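Local coordinates for protein discoidin-2 (Dictyostelium discoideum, PDB 2VM9) that binds galactose and N-acetylgalactosamine as a trimeric, calcium-containing lectin, and may take part in spore formation and the building of the spore coat, at residues 195-200 with 252-257; 166-171 with 245-250; 95-100 with 130-135; 63-68 with 147-152. All blocks are in the same frame, centred on the assembly; numbering follows the deposited sequence.

Contact 1 of 4, residues 195-200 with 252-257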
loop_
_atom_site.group_PDB
_atom_site.type_symbol
_atom_site.label_atom_id
_atom_site.label_comp_id
_atom_site.label_asym_id
_atom_site.label_seq_id
_atom_site.Cartn_x
_atom_site.Cartn_y
_atom_site.Cartn_z
ATOM N N PHE A 195 3.066 13.297 -12.911
ATOM C CA PHE A 195 3.086 13.028 -11.479
ATOM C C PHE A 195 2.229 14.064 -10.732
ATOM O O PHE A 195 2.012 15.181 -11.218
ATOM C CB PHE A 195 4.514 13.117 -10.918
ATOM C CG PHE A 195 5.398 11.912 -11.209
ATOM C CD1 PHE A 195 5.220 10.712 -10.545
ATOM C CD2 PHE A 195 6.470 12.025 -12.086
ATOM C CE1 PHE A 195 6.064 9.614 -10.776
ATOM C CE2 PHE A 195 7.322 10.926 -12.329
ATOM C CZ PHE A 195 7.124 9.731 -11.679
ATOM N N LEU A 196 1.798 13.706 -9.523
ATOM C CA LEU A 196 1.091 14.660 -8.654
ATOM C C LEU A 196 2.020 15.685 -7.994
ATOM O O LEU A 196 1.619 16.827 -7.721
ATOM C CB LEU A 196 0.258 13.907 -7.606
ATOM C CG LEU A 196 -0.874 13.060 -8.194
ATOM C CD1 LEU A 196 -1.586 12.266 -7.090
ATOM C CD2 LEU A 196 -1.844 13.955 -8.957
ATOM N N SER A 197 3.271 15.292 -7.743
ATOM C CA SER A 197 4.267 16.226 -7.219
ATOM C C SER A 197 5.597 15.957 -7.938
ATOM O O SER A 197 5.703 14.994 -8.714
ATOM C CB SER A 197 4.443 16.047 -5.718
ATOM O OG SER A 197 4.945 14.752 -5.440
ATOM N N VAL A 198 6.588 16.807 -7.691
ATOM C CA VAL A 198 7.846 16.732 -8.455
ATOM C C VAL A 198 8.649 15.517 -7.986
ATOM O O VAL A 198 8.944 15.375 -6.790
ATOM C CB VAL A 198 8.665 18.027 -8.328
ATOM C CG1 VAL A 198 9.956 17.946 -9.166
ATOM C CG2 VAL A 198 7.825 19.241 -8.753
ATOM N N PRO A 199 9.002 14.618 -8.921
ATOM C CA PRO A 199 9.794 13.457 -8.516
ATOM C C PRO A 199 11.302 13.742 -8.473
ATOM O O PRO A 199 11.740 14.827 -8.859
ATOM C CB PRO A 199 9.512 12.458 -9.627
ATOM C CG PRO A 199 9.363 13.357 -10.867
ATOM C CD PRO A 199 8.670 14.598 -10.360
ATOM N N ILE A 200 12.070 12.772 -8.001
ATOM C CA ILE A 200 13.517 12.803 -8.203
ATOM C C ILE A 200 13.747 11.981 -9.474
ATOM O O ILE A 200 12.856 11.219 -9.899
ATOM C CB ILE A 200 14.288 12.259 -6.989
ATOM C CG1 ILE A 200 13.963 10.782 -6.743
ATOM C CG2 ILE A 200 13.984 13.116 -5.743
ATOM C CD1 ILE A 200 14.653 9.761 -7.724
ATOM N N ALA A 252 12.359 7.682 -12.395
ATOM C CA ALA A 252 11.783 8.840 -11.729
ATOM C C ALA A 252 10.957 8.311 -10.562
ATOM O O ALA A 252 10.108 7.424 -10.758
ATOM C CB ALA A 252 10.919 9.607 -12.671
ATOM N N VAL A 253 11.225 8.835 -9.372
ATOM C CA VAL A 253 10.592 8.326 -8.154
ATOM C C VAL A 253 9.867 9.463 -7.445
ATOM O O VAL A 253 10.448 10.503 -7.154
ATOM C CB VAL A 253 11.616 7.683 -7.174
ATOM C CG1 VAL A 253 10.894 7.094 -5.952
ATOM C CG2 VAL A 253 12.446 6.590 -7.873
ATOM N N GLU A 254 8.588 9.240 -7.140
ATOM C CA GLU A 254 7.796 10.252 -6.428
ATOM C C GLU A 254 7.501 9.749 -5.031
ATOM O O GLU A 254 6.973 8.648 -4.877
ATOM C CB GLU A 254 6.477 10.507 -7.163
ATOM C CG GLU A 254 5.700 11.686 -6.569
ATOM C CD GLU A 254 4.242 11.735 -6.990
ATOM O OE1 GLU A 254 3.678 10.691 -7.378
ATOM O OE2 GLU A 254 3.656 12.835 -6.886
ATOM N N PHE A 255 7.831 10.561 -4.022
ATOM C CA PHE A 255 7.719 10.139 -2.635
ATOM C C PHE A 255 6.494 10.708 -1.967
ATOM O O PHE A 255 6.043 11.805 -2.305
ATOM C CB PHE A 255 8.948 10.574 -1.834
ATOM C CG PHE A 255 10.218 9.928 -2.281
ATOM C CD1 PHE A 255 10.478 8.596 -1.973
ATOM C CD2 PHE A 255 11.161 10.651 -3.005
ATOM C CE1 PHE A 255 11.662 7.991 -2.374
ATOM C CE2 PHE A 255 12.354 10.053 -3.426
ATOM C CZ PHE A 255 12.610 8.729 -3.107
ATOM N N ASN A 256 5.958 9.934 -1.028
ATOM C CA ASN A 256 5.031 10.443 -0.019
ATOM C C ASN A 256 3.711 10.939 -0.609
ATOM O O ASN A 256 3.056 11.826 -0.045
ATOM C CB ASN A 256 5.717 11.559 0.804
ATOM C CG ASN A 256 5.155 11.680 2.214
ATOM O OD1 ASN A 256 4.904 10.672 2.883
ATOM N ND2 ASN A 256 4.946 12.919 2.666
ATOM N N ASN A 257 3.311 10.370 -1.740
ATOM C CA ASN A 257 2.147 10.903 -2.436
ATOM C C ASN A 257 1.203 9.795 -2.870
ATOM O O ASN A 257 1.387 8.628 -2.477
ATOM C CB ASN A 257 2.581 11.783 -3.628
ATOM C CG ASN A 257 1.904 13.158 -3.633
ATOM O OD1 ASN A 257 1.399 13.631 -2.607
ATOM N ND2 ASN A 257 1.899 13.808 -4.790
ATOM O OXT ASN A 257 0.241 10.051 -3.612
HETATM O O HOH W 1 6.794 14.516 -3.057
HETATM O O HOH W 2 8.709 13.093 -4.536
#
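Glu254 reaches from the last residue of its strand into the bend at 195-200. With CG anti to the backbone N (chi1 -172°) and the chain extended beyond it, the group runs past Phe195 in the opposite direction. Its CB lies 3.6 Å from CD1 of the Phe195 ring, CG comes close to the hydroxyl of Ser197, and OE1 returns to the same ring, 3.5 Å from Phe195 CD1. OE2 does the polar work. Glu254 OE2 accepts from Ser197 N at 2.6 Å, on the anti side but out of the carboxylate plane, and from Ser197 OG at 2.7 Å through its anti lone pair. A third donor, ND2 of Asn257, bonds to Glu254 OE2 at 2.9 Å from above the carboxylate plane. Three bonds on one oxygen fix the carboxylate and tie the C-terminal residue to the bend, an arrangement that would be expected to favour the ionised form. Farther along, Ile200 and Val253 form an antiparallel hydrogen-bonded pair, with Ile200 N to Val253 O at 2.9 Å. Their side chains lie side by side, Ile200 CD1 against Val253 CB. Between these two ends water takes over, one molecule donating to both Ser197 OG and Phe255 O. The contact thus closes the end of the lectin-like region where strand 200-211 begins beside strand 243-254, with strand 163-170 flanking the latter through Ser163 and Gln165, and with Tyr159 and His72 of the second subunit packing on Glu254 and Leu196.

Contact 2 of 4, residues 166-171 with 245-250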
loop_
_atom_site.group_PDB
_atom_site.type_symbol
_atom_site.label_atom_id
_atom_site.label_comp_id
_atom_site.label_asym_id
_atom_site.label_seq_id
_atom_site.Cartn_x
_atom_site.Cartn_y
_atom_site.Cartn_z
ATOM N N VAL A 166 9.666 5.030 -15.585
ATOM C CA VAL A 166 10.991 4.760 -16.107
ATOM C C VAL A 166 11.029 5.057 -17.604
ATOM O O VAL A 166 9.981 5.128 -18.285
ATOM C CB VAL A 166 11.414 3.290 -15.867
ATOM C CG1 VAL A 166 11.367 2.914 -14.374
ATOM C CG2 VAL A 166 10.551 2.354 -16.714
ATOM N N GLY A 167 12.236 5.199 -18.135
ATOM C CA GLY A 167 12.348 5.399 -19.578
ATOM C C GLY A 167 13.818 5.465 -19.961
ATOM O O GLY A 167 14.703 5.228 -19.146
ATOM N N GLU A 168 14.056 5.771 -21.220
ATOM C CA GLU A 168 15.423 5.914 -21.696
ATOM C C GLU A 168 15.518 7.160 -22.553
ATOM O O GLU A 168 14.528 7.621 -23.124
ATOM C CB GLU A 168 15.882 4.685 -22.461
ATOM C CG GLU A 168 15.212 4.405 -23.792
ATOM C CD GLU A 168 16.078 3.459 -24.646
ATOM O OE1 GLU A 168 16.193 2.277 -24.309
ATOM O OE2 GLU A 168 16.660 3.918 -25.654
ATOM N N VAL A 169 16.718 7.694 -22.650
ATOM C CA VAL A 169 16.925 8.898 -23.424
ATOM C C VAL A 169 18.353 8.861 -23.988
ATOM O O VAL A 169 19.271 8.469 -23.292
ATOM C CB VAL A 169 16.641 10.179 -22.568
ATOM C CG1 VAL A 169 17.415 10.170 -21.257
ATOM C CG2 VAL A 169 16.875 11.465 -23.364
ATOM N N SER A 170 18.510 9.290 -25.233
ATOM C CA SER A 170 19.824 9.315 -25.893
ATOM C C SER A 170 20.033 10.663 -26.540
ATOM O O SER A 170 19.088 11.438 -26.722
ATOM C CB SER A 170 19.881 8.253 -27.006
ATOM O OG SER A 170 19.640 6.934 -26.521
ATOM N N ILE A 171 21.281 10.953 -26.900
ATOM C CA ILE A 171 21.537 12.157 -27.688
ATOM C C ILE A 171 20.830 12.010 -29.036
ATOM O O ILE A 171 20.055 12.891 -29.436
ATOM C CB ILE A 171 23.047 12.378 -27.895
ATOM C CG1 ILE A 171 23.744 12.532 -26.534
ATOM C CG2 ILE A 171 23.279 13.641 -28.770
ATOM C CD1 ILE A 171 25.270 12.642 -26.597
ATOM N N ASP A 245 27.313 9.281 -29.438
ATOM C CA ASP A 245 26.002 9.081 -28.806
ATOM C C ASP A 245 26.197 8.610 -27.357
ATOM O O ASP A 245 27.256 8.065 -26.994
ATOM C CB ASP A 245 25.179 8.034 -29.590
ATOM C CG ASP A 245 23.682 8.094 -29.274
ATOM O OD1 ASP A 245 23.223 9.114 -28.733
ATOM O OD2 ASP A 245 22.959 7.113 -29.581
ATOM N N LEU A 246 25.192 8.869 -26.529
ATOM C CA LEU A 246 25.134 8.329 -25.162
ATOM C C LEU A 246 23.696 7.991 -24.913
ATOM O O LEU A 246 22.803 8.703 -25.412
ATOM C CB LEU A 246 25.543 9.382 -24.128
ATOM C CG LEU A 246 27.011 9.803 -24.101
ATOM C CD1 LEU A 246 27.143 11.087 -23.266
ATOM C CD2 LEU A 246 27.878 8.668 -23.548
ATOM N N THR A 247 23.461 6.955 -24.109
ATOM C CA THR A 247 22.095 6.591 -23.714
ATOM C C THR A 247 22.035 6.401 -22.209
ATOM O O THR A 247 22.912 5.757 -21.638
ATOM C CB THR A 247 21.610 5.277 -24.397
ATOM O OG1 THR A 247 21.666 5.424 -25.818
ATOM C CG2 THR A 247 20.178 4.948 -23.965
ATOM N N PHE A 248 20.996 6.955 -21.585
ATOM C CA PHE A 248 20.706 6.685 -20.169
ATOM C C PHE A 248 19.345 6.027 -19.991
ATOM O O PHE A 248 18.372 6.397 -20.667
ATOM C CB PHE A 248 20.713 7.983 -19.355
ATOM C CG PHE A 248 22.083 8.613 -19.233
ATOM C CD1 PHE A 248 22.910 8.284 -18.156
ATOM C CD2 PHE A 248 22.545 9.497 -20.205
ATOM C CE1 PHE A 248 24.203 8.839 -18.035
ATOM C CE2 PHE A 248 23.838 10.083 -20.103
ATOM C CZ PHE A 248 24.671 9.735 -19.034
ATOM N N ASP A 249 19.264 5.099 -19.036
ATOM C CA ASP A 249 17.954 4.753 -18.486
ATOM C C ASP A 249 17.714 5.710 -17.325
ATOM O O ASP A 249 18.649 6.082 -16.605
ATOM C CB ASP A 249 17.936 3.316 -17.977
ATOM C CG ASP A 249 17.504 2.316 -19.054
ATOM O OD1 ASP A 249 17.018 2.757 -20.132
ATOM O OD2 ASP A 249 17.661 1.100 -18.826
ATOM N N TYR A 250 16.466 6.104 -17.132
ATOM C CA TYR A 250 16.134 6.889 -15.948
ATOM C C TYR A 250 15.055 6.205 -15.118
ATOM O O TYR A 250 14.225 5.446 -15.649
ATOM C CB TYR A 250 15.694 8.307 -16.319
ATOM C CG TYR A 250 14.277 8.412 -16.882
ATOM C CD1 TYR A 250 13.157 8.455 -16.016
ATOM C CD2 TYR A 250 14.055 8.481 -18.256
ATOM C CE1 TYR A 250 11.860 8.549 -16.519
ATOM C CE2 TYR A 250 12.738 8.585 -18.785
ATOM C CZ TYR A 250 11.656 8.630 -17.894
ATOM O OH TYR A 250 10.366 8.725 -18.381
HETATM O O HOH W 3 14.695 3.060 -17.277
#
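Ser170 OG and Thr247 OG1 share a short hydrogen bond of 2.6 Å across a non-hydrogen-bonded residue pair between the antiparallel strands 163-170 and 243-254. Both oxygens stand beside their backbone N, anti to the carbonyl carbon (chi1 -58° in each), which brings the two hydroxyls together on the face that also carries Glu168 and Asp249. Those two acids come within 4.3 Å, Glu168 OE1 to Asp249 OD1, but Lys206 forms salt bridges with both and probably offsets their like charges. The backbone pairs Val169 with Phe248 and Gly167 with Tyr250, each through two hydrogen bonds; Tyr250 N to Gly167 O is the shortest of these four at 2.8 Å. On the other face the Tyr250 ring folds back over the neighbouring strand, its face covering the Gly167 peptide, with Gly167 N lying 3.4 Å above the ring plane near its centre. Gly167 has no side chain to obstruct this. At the far end Ile171 CD1 packs 4.1 Å from Leu246 CB. The regular antiparallel pairing is that of the H-type lectin β-sandwich: Val169, Phe248 and Tyr250 face its interior, while Asp245, salt-bridged through OD2 to Lys207, has its side chain about 4 Å from that of carbohydrate-binding Asp209.

Contact 3 of 4, residues 95-100 with 130-135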
loop_
_atom_site.group_PDB
_atom_site.type_symbol
_atom_site.label_atom_id
_atom_site.label_comp_id
_atom_site.label_asym_id
_atom_site.label_seq_id
_atom_site.Cartn_x
_atom_site.Cartn_y
_atom_site.Cartn_z
ATOM N N TYR A 95 0.033 -13.572 15.422
ATOM C CA TYR A 95 0.143 -12.647 14.301
ATOM C C TYR A 95 0.602 -13.354 13.059
ATOM O O TYR A 95 1.026 -14.516 13.110
ATOM C CB TYR A 95 1.048 -11.456 14.642
ATOM C CG TYR A 95 2.465 -11.840 14.939
ATOM C CD1 TYR A 95 3.408 -11.935 13.915
ATOM C CD2 TYR A 95 2.871 -12.114 16.251
ATOM C CE1 TYR A 95 4.729 -12.270 14.192
ATOM C CE2 TYR A 95 4.191 -12.471 16.535
ATOM C CZ TYR A 95 5.104 -12.530 15.501
ATOM O OH TYR A 95 6.401 -12.896 15.770
ATOM N N THR A 96 0.508 -12.627 11.952
ATOM C CA THR A 96 0.924 -13.142 10.657
ATOM C C THR A 96 1.486 -12.012 9.827
ATOM O O THR A 96 0.964 -10.892 9.790
ATOM C CB THR A 96 -0.245 -13.839 9.885
ATOM O OG1 THR A 96 0.248 -14.387 8.644
ATOM C CG2 THR A 96 -1.401 -12.830 9.617
ATOM N N LEU A 97 2.569 -12.328 9.137
ATOM C CA LEU A 97 3.130 -11.384 8.176
ATOM C C LEU A 97 2.538 -11.627 6.772
ATOM O O LEU A 97 2.177 -10.667 6.078
ATOM C CB LEU A 97 4.663 -11.459 8.173
ATOM C CG LEU A 97 5.385 -10.517 7.198
ATOM C CD1 LEU A 97 5.035 -9.031 7.403
ATOM C CD2 LEU A 97 6.904 -10.751 7.295
ATOM N N ASP A 98 2.408 -12.887 6.368
ATOM C CA ASP A 98 1.939 -13.192 4.999
ATOM C C ASP A 98 0.436 -13.490 4.881
ATOM O O ASP A 98 -0.070 -13.742 3.771
ATOM C CB ASP A 98 2.743 -14.352 4.393
ATOM C CG ASP A 98 2.634 -15.641 5.204
ATOM O OD1 ASP A 98 1.730 -15.779 6.076
ATOM O OD2 ASP A 98 3.469 -16.546 4.962
ATOM N N ASN A 99 -0.272 -13.457 6.013
ATOM C CA ASN A 99 -1.716 -13.779 6.050
ATOM C C ASN A 99 -2.059 -15.224 5.642
ATOM O O ASN A 99 -3.185 -15.527 5.266
ATOM C CB ASN A 99 -2.538 -12.775 5.242
ATOM C CG ASN A 99 -2.472 -11.383 5.827
ATOM O OD1 ASN A 99 -1.994 -10.452 5.181
ATOM N ND2 ASN A 99 -2.948 -11.235 7.058
ATOM N N VAL A 100 -1.069 -16.104 5.746
ATOM C CA VAL A 100 -1.246 -17.520 5.501
ATOM C C VAL A 100 -0.754 -18.269 6.750
ATOM O O VAL A 100 -1.468 -19.093 7.311
ATOM C CB VAL A 100 -0.443 -17.970 4.260
ATOM C CG1 VAL A 100 -0.485 -19.507 4.129
ATOM C CG2 VAL A 100 -0.944 -17.255 2.977
ATOM N N LYS A 130 6.391 -7.565 13.527
ATOM C CA LYS A 130 6.230 -7.237 12.128
ATOM C C LYS A 130 5.083 -8.106 11.584
ATOM O O LYS A 130 5.177 -9.339 11.544
ATOM C CB LYS A 130 7.530 -7.546 11.402
ATOM C CG LYS A 130 7.545 -7.120 9.986
ATOM C CD LYS A 130 8.901 -7.450 9.383
ATOM C CE LYS A 130 8.783 -7.614 7.916
ATOM N NZ LYS A 130 10.118 -8.002 7.343
ATOM N N ALA A 131 3.984 -7.459 11.210
ATOM C CA ALA A 131 2.768 -8.209 10.882
ATOM C C ALA A 131 1.799 -7.415 10.006
ATOM O O ALA A 131 1.778 -6.190 10.047
ATOM C CB ALA A 131 2.071 -8.626 12.175
ATOM N N ARG A 132 1.006 -8.138 9.222
ATOM C CA ARG A 132 -0.146 -7.564 8.522
ATOM C C ARG A 132 -1.387 -7.695 9.383
ATOM O O ARG A 132 -2.163 -6.768 9.437
ATOM C CB ARG A 132 -0.369 -8.213 7.157
ATOM C CG ARG A 132 0.655 -7.743 6.126
ATOM C CD ARG A 132 0.328 -8.319 4.738
ATOM N NE ARG A 132 1.140 -7.638 3.731
ATOM C CZ ARG A 132 2.380 -7.977 3.388
ATOM N NH1 ARG A 132 2.972 -9.027 3.937
ATOM N NH2 ARG A 132 3.021 -7.276 2.454
ATOM N N SER A 133 -1.535 -8.829 10.075
ATOM C CA SER A 133 -2.683 -9.018 10.977
ATOM C C SER A 133 -2.230 -9.534 12.325
ATOM O O SER A 133 -1.219 -10.244 12.427
ATOM C CB SER A 133 -3.721 -9.943 10.352
ATOM O OG SER A 133 -4.125 -9.423 9.085
ATOM N N ILE A 134 -2.958 -9.154 13.362
ATOM C CA ILE A 134 -2.596 -9.550 14.717
ATOM C C ILE A 134 -3.903 -9.863 15.436
ATOM O O ILE A 134 -4.931 -9.257 15.114
ATOM C CB ILE A 134 -1.773 -8.418 15.405
ATOM C CG1 ILE A 134 -1.270 -8.854 16.783
ATOM C CG2 ILE A 134 -2.580 -7.123 15.500
ATOM C CD1 ILE A 134 -0.159 -7.937 17.321
ATOM N N ALA A 135 -3.895 -10.818 16.363
ATOM C CA ALA A 135 -5.149 -11.195 17.039
ATOM C C ALA A 135 -4.871 -11.285 18.525
ATOM O O ALA A 135 -3.868 -11.908 18.932
ATOM C CB ALA A 135 -5.658 -12.562 16.537
HETATM O O HOH W 4 7.733 -10.228 14.104
#
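Arg132 and Asn99 cross at about a right angle where a classic β bulge interrupts the pairing of 95-100 with 130-135 in the F5/8 type C (discoidin) β-sandwich. Arg132 and Ser133 both face Thr96, whose carbonyl O accepts from Arg132 N at 2.8 Å and from Ser133 N at 3.3 Å, both donors in the carbonyl plane. At this corner the chain leaves strand 121-131 of one sheet for strand 133-142 of the other. Arg132 CG is anti to the carbonyl carbon (chi1 -75°), and the chain then extends to NE, carrying the guanidinium to the turn that follows Thr96. There Arg132 NH1 donates to Leu97 O at 2.8 Å, with the oxygen in the guanidinium plane but the donor above that of the carbonyl. The Asn99 amide is inclined at 61° to the guanidinium, its OD1 resting 3.2 Å from Arg132 CD. Its ND2 turns the other way, to Ser133 OG and to Asn13 of the third subunit, which also engages the serine hydroxyl through its backbone O. Leu97 crosses Lys130 obliquely, so that the aliphatic part of the lysine covers its methyl groups, with Lys130 CE 3.7 Å from Leu97 CD2. Beyond the bulge Tyr95 and Ile134 form a non-hydrogen-bonded pair; the ring slants past Ala131, while Tyr95 CB meets Ile134 CG1. A water accepts from Lys130 N at 3.0 Å and makes a weak hydrogen bond to Tyr95 OH at 3.4 Å.

Contact 4 of 4, residues 63-68 with 147-152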
loop_
_atom_site.group_PDB
_atom_site.type_symbol
_atom_site.label_atom_id
_atom_site.label_comp_id
_atom_site.label_asym_id
_atom_site.label_seq_id
_atom_site.Cartn_x
_atom_site.Cartn_y
_atom_site.Cartn_z
ATOM N N ILE A 63 -10.147 -11.012 18.882
ATOM C CA ILE A 63 -10.366 -10.017 17.828
ATOM C C ILE A 63 -9.128 -10.054 16.947
ATOM O O ILE A 63 -7.998 -10.014 17.453
ATOM C CB ILE A 63 -10.553 -8.577 18.355
ATOM C CG1 ILE A 63 -11.643 -8.491 19.431
ATOM C CG2 ILE A 63 -10.859 -7.605 17.167
ATOM C CD1 ILE A 63 -11.713 -7.112 20.069
ATOM N N VAL A 64 -9.353 -10.134 15.642
ATOM C CA VAL A 64 -8.298 -9.995 14.644
ATOM C C VAL A 64 -8.320 -8.558 14.154
ATOM O O VAL A 64 -9.397 -8.019 13.880
ATOM C CB VAL A 64 -8.538 -10.900 13.413
ATOM C CG1 VAL A 64 -7.372 -10.752 12.423
ATOM C CG2 VAL A 64 -8.726 -12.340 13.837
ATOM N N ALA A 65 -7.135 -7.951 14.074
ATOM C CA ALA A 65 -6.951 -6.610 13.508
ATOM C C ALA A 65 -6.053 -6.741 12.294
ATOM O O ALA A 65 -4.980 -7.360 12.383
ATOM C CB ALA A 65 -6.335 -5.709 14.533
ATOM N N GLY A 66 -6.478 -6.195 11.156
ATOM C CA GLY A 66 -5.692 -6.404 9.957
ATOM C C GLY A 66 -5.728 -5.257 8.971
ATOM O O GLY A 66 -6.644 -4.410 8.996
ATOM N N SER A 67 -4.722 -5.251 8.104
ATOM C CA SER A 67 -4.733 -4.459 6.887
ATOM C C SER A 67 -3.588 -4.972 6.006
ATOM O O SER A 67 -2.753 -5.753 6.464
ATOM C CB SER A 67 -4.593 -2.967 7.204
ATOM O OG SER A 67 -3.245 -2.620 7.474
ATOM N N ASP A 68 -3.562 -4.539 4.739
ATOM C CA ASP A 68 -2.508 -4.962 3.782
ATOM C C ASP A 68 -1.087 -4.536 4.097
ATOM O O ASP A 68 -0.136 -5.135 3.583
ATOM C CB ASP A 68 -2.797 -4.356 2.406
ATOM C CG ASP A 68 -4.078 -4.827 1.840
ATOM O OD1 ASP A 68 -4.369 -6.021 2.020
ATOM O OD2 ASP A 68 -4.795 -4.001 1.221
ATOM N N LEU A 147 -13.405 -6.186 26.602
ATOM C CA LEU A 147 -12.176 -5.410 26.644
ATOM C C LEU A 147 -12.254 -4.200 25.736
ATOM O O LEU A 147 -13.099 -4.127 24.813
ATOM C CB LEU A 147 -10.942 -6.254 26.280
ATOM C CG LEU A 147 -10.882 -6.721 24.808
ATOM C CD1 LEU A 147 -10.234 -5.679 23.901
ATOM C CD2 LEU A 147 -10.149 -8.042 24.676
ATOM N N ARG A 148 -11.362 -3.257 26.021
ATOM C CA ARG A 148 -11.038 -2.174 25.112
ATOM C C ARG A 148 -9.526 -2.244 24.905
ATOM O O ARG A 148 -8.818 -2.790 25.741
ATOM C CB ARG A 148 -11.441 -0.815 25.687
ATOM C CG ARG A 148 -12.960 -0.632 25.765
ATOM C CD ARG A 148 -13.319 0.650 26.561
ATOM N NE ARG A 148 -13.066 0.415 27.991
ATOM C CZ ARG A 148 -13.094 1.362 28.929
ATOM N NH1 ARG A 148 -13.369 2.635 28.596
ATOM N NH2 ARG A 148 -12.814 1.054 30.199
ATOM N N TRP A 149 -9.043 -1.724 23.774
ATOM C CA TRP A 149 -7.640 -1.894 23.431
ATOM C C TRP A 149 -7.195 -0.910 22.369
ATOM O O TRP A 149 -8.025 -0.249 21.718
ATOM C CB TRP A 149 -7.342 -3.335 22.970
ATOM C CG TRP A 149 -7.988 -3.742 21.673
ATOM C CD1 TRP A 149 -9.225 -3.363 21.181
ATOM C CD2 TRP A 149 -7.425 -4.623 20.703
ATOM N NE1 TRP A 149 -9.441 -3.970 19.945
ATOM C CE2 TRP A 149 -8.367 -4.767 19.656
ATOM C CE3 TRP A 149 -6.219 -5.337 20.630
ATOM C CZ2 TRP A 149 -8.116 -5.568 18.529
ATOM C CZ3 TRP A 149 -5.979 -6.133 19.534
ATOM C CH2 TRP A 149 -6.934 -6.253 18.494
ATOM N N GLU A 150 -5.877 -0.827 22.223
ATOM C CA GLU A 150 -5.270 -0.069 21.154
ATOM C C GLU A 150 -3.985 -0.778 20.764
ATOM O O GLU A 150 -3.355 -1.483 21.576
ATOM C CB GLU A 150 -5.006 1.372 21.596
ATOM C CG GLU A 150 -4.360 2.288 20.518
ATOM C CD GLU A 150 -5.194 2.364 19.231
ATOM O OE1 GLU A 150 -5.849 3.400 19.017
ATOM O OE2 GLU A 150 -5.170 1.403 18.433
ATOM N N LEU A 151 -3.628 -0.627 19.494
ATOM C CA LEU A 151 -2.410 -1.207 18.953
ATOM C C LEU A 151 -1.588 -0.056 18.461
ATOM O O LEU A 151 -2.109 0.784 17.717
ATOM C CB LEU A 151 -2.778 -2.104 17.765
ATOM C CG LEU A 151 -3.365 -3.467 18.141
ATOM C CD1 LEU A 151 -4.048 -4.085 16.944
ATOM C CD2 LEU A 151 -2.253 -4.410 18.728
ATOM N N TYR A 152 -0.304 -0.035 18.846
ATOM C CA TYR A 152 0.610 1.075 18.513
ATOM C C TYR A 152 1.649 0.587 17.513
ATOM O O TYR A 152 2.237 -0.475 17.705
ATOM C CB TYR A 152 1.301 1.631 19.759
ATOM C CG TYR A 152 0.293 2.164 20.722
ATOM C CD1 TYR A 152 -0.169 3.475 20.605
ATOM C CD2 TYR A 152 -0.241 1.337 21.716
ATOM C CE1 TYR A 152 -1.127 3.972 21.444
ATOM C CE2 TYR A 152 -1.216 1.825 22.591
ATOM C CZ TYR A 152 -1.632 3.150 22.459
ATOM O OH TYR A 152 -2.584 3.673 23.261
#
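Trp149 is the large bump of this interface, pressed between Ile63 and Ala65 in the interior of the F5/8 type C β-sandwich. Strands 63-67 and 147-152 belong to the two different sheets. Their axes pass 10.3 Å apart at an angle of 32°, a face-to-face packing in which side chains alone bridge the gap. Every second residue points inward, Ile63 and Ala65 from one layer and Leu147, Trp149 and Leu151 from the other. The small methyl of Ala65 leaves a hollow in its layer, which two bulkier groups occupy: the far corner of the indole, Trp149 CH2, at 4.0 Å from Ala65 CB, and a branch of Leu151. Ile63 fills the space on the other flank of the tryptophan. The two side chains slide past each other in opposite directions, the branch methyl Ile63 CG2 meeting the six-membered ring at CZ2 of Trp149, 3.7 Å away. The tip of the isoleucine, CD1, continues toward the pyrrole side and comes 3.9 Å from Trp149 NE1. That nitrogen has a weak hydrogen bond to Ser33 OG, while Leu18, Ile76 and Ile136 add further apolar packing round the indole. Leu147 makes a lighter touch at the isoleucine end, its CD1 at 4.4 Å from Ile63 CD1. At the other end the fit is closer, with Leu151 CD1 resting 3.7 Å from Ala65 CB.

How the contacts relate
Contacts 1 and 2 belong to the lectin-like region and contacts 3 and 4 to the F5/8 type C β-sandwich. Strand 243-254 serves both lectin contacts: contact 2 is regular, buried pairing within a sheet, whereas contact 1, at the chain terminus, is only partly buried and combines one backbone pair with a carboxylate and bridging waters. Contact 4 is purely apolar packing in the core between sheets; contact 3 is a polar corner, also buried and partly covered by the third subunit. These two join directly through Ile134 O to Ala65 N and Arg132 NE to Asp68 O, both 2.8 Å. Contacts 1 and 3 meet where Lys130 bonds weakly to Asn256 and Asn257 of a neighbouring subunit.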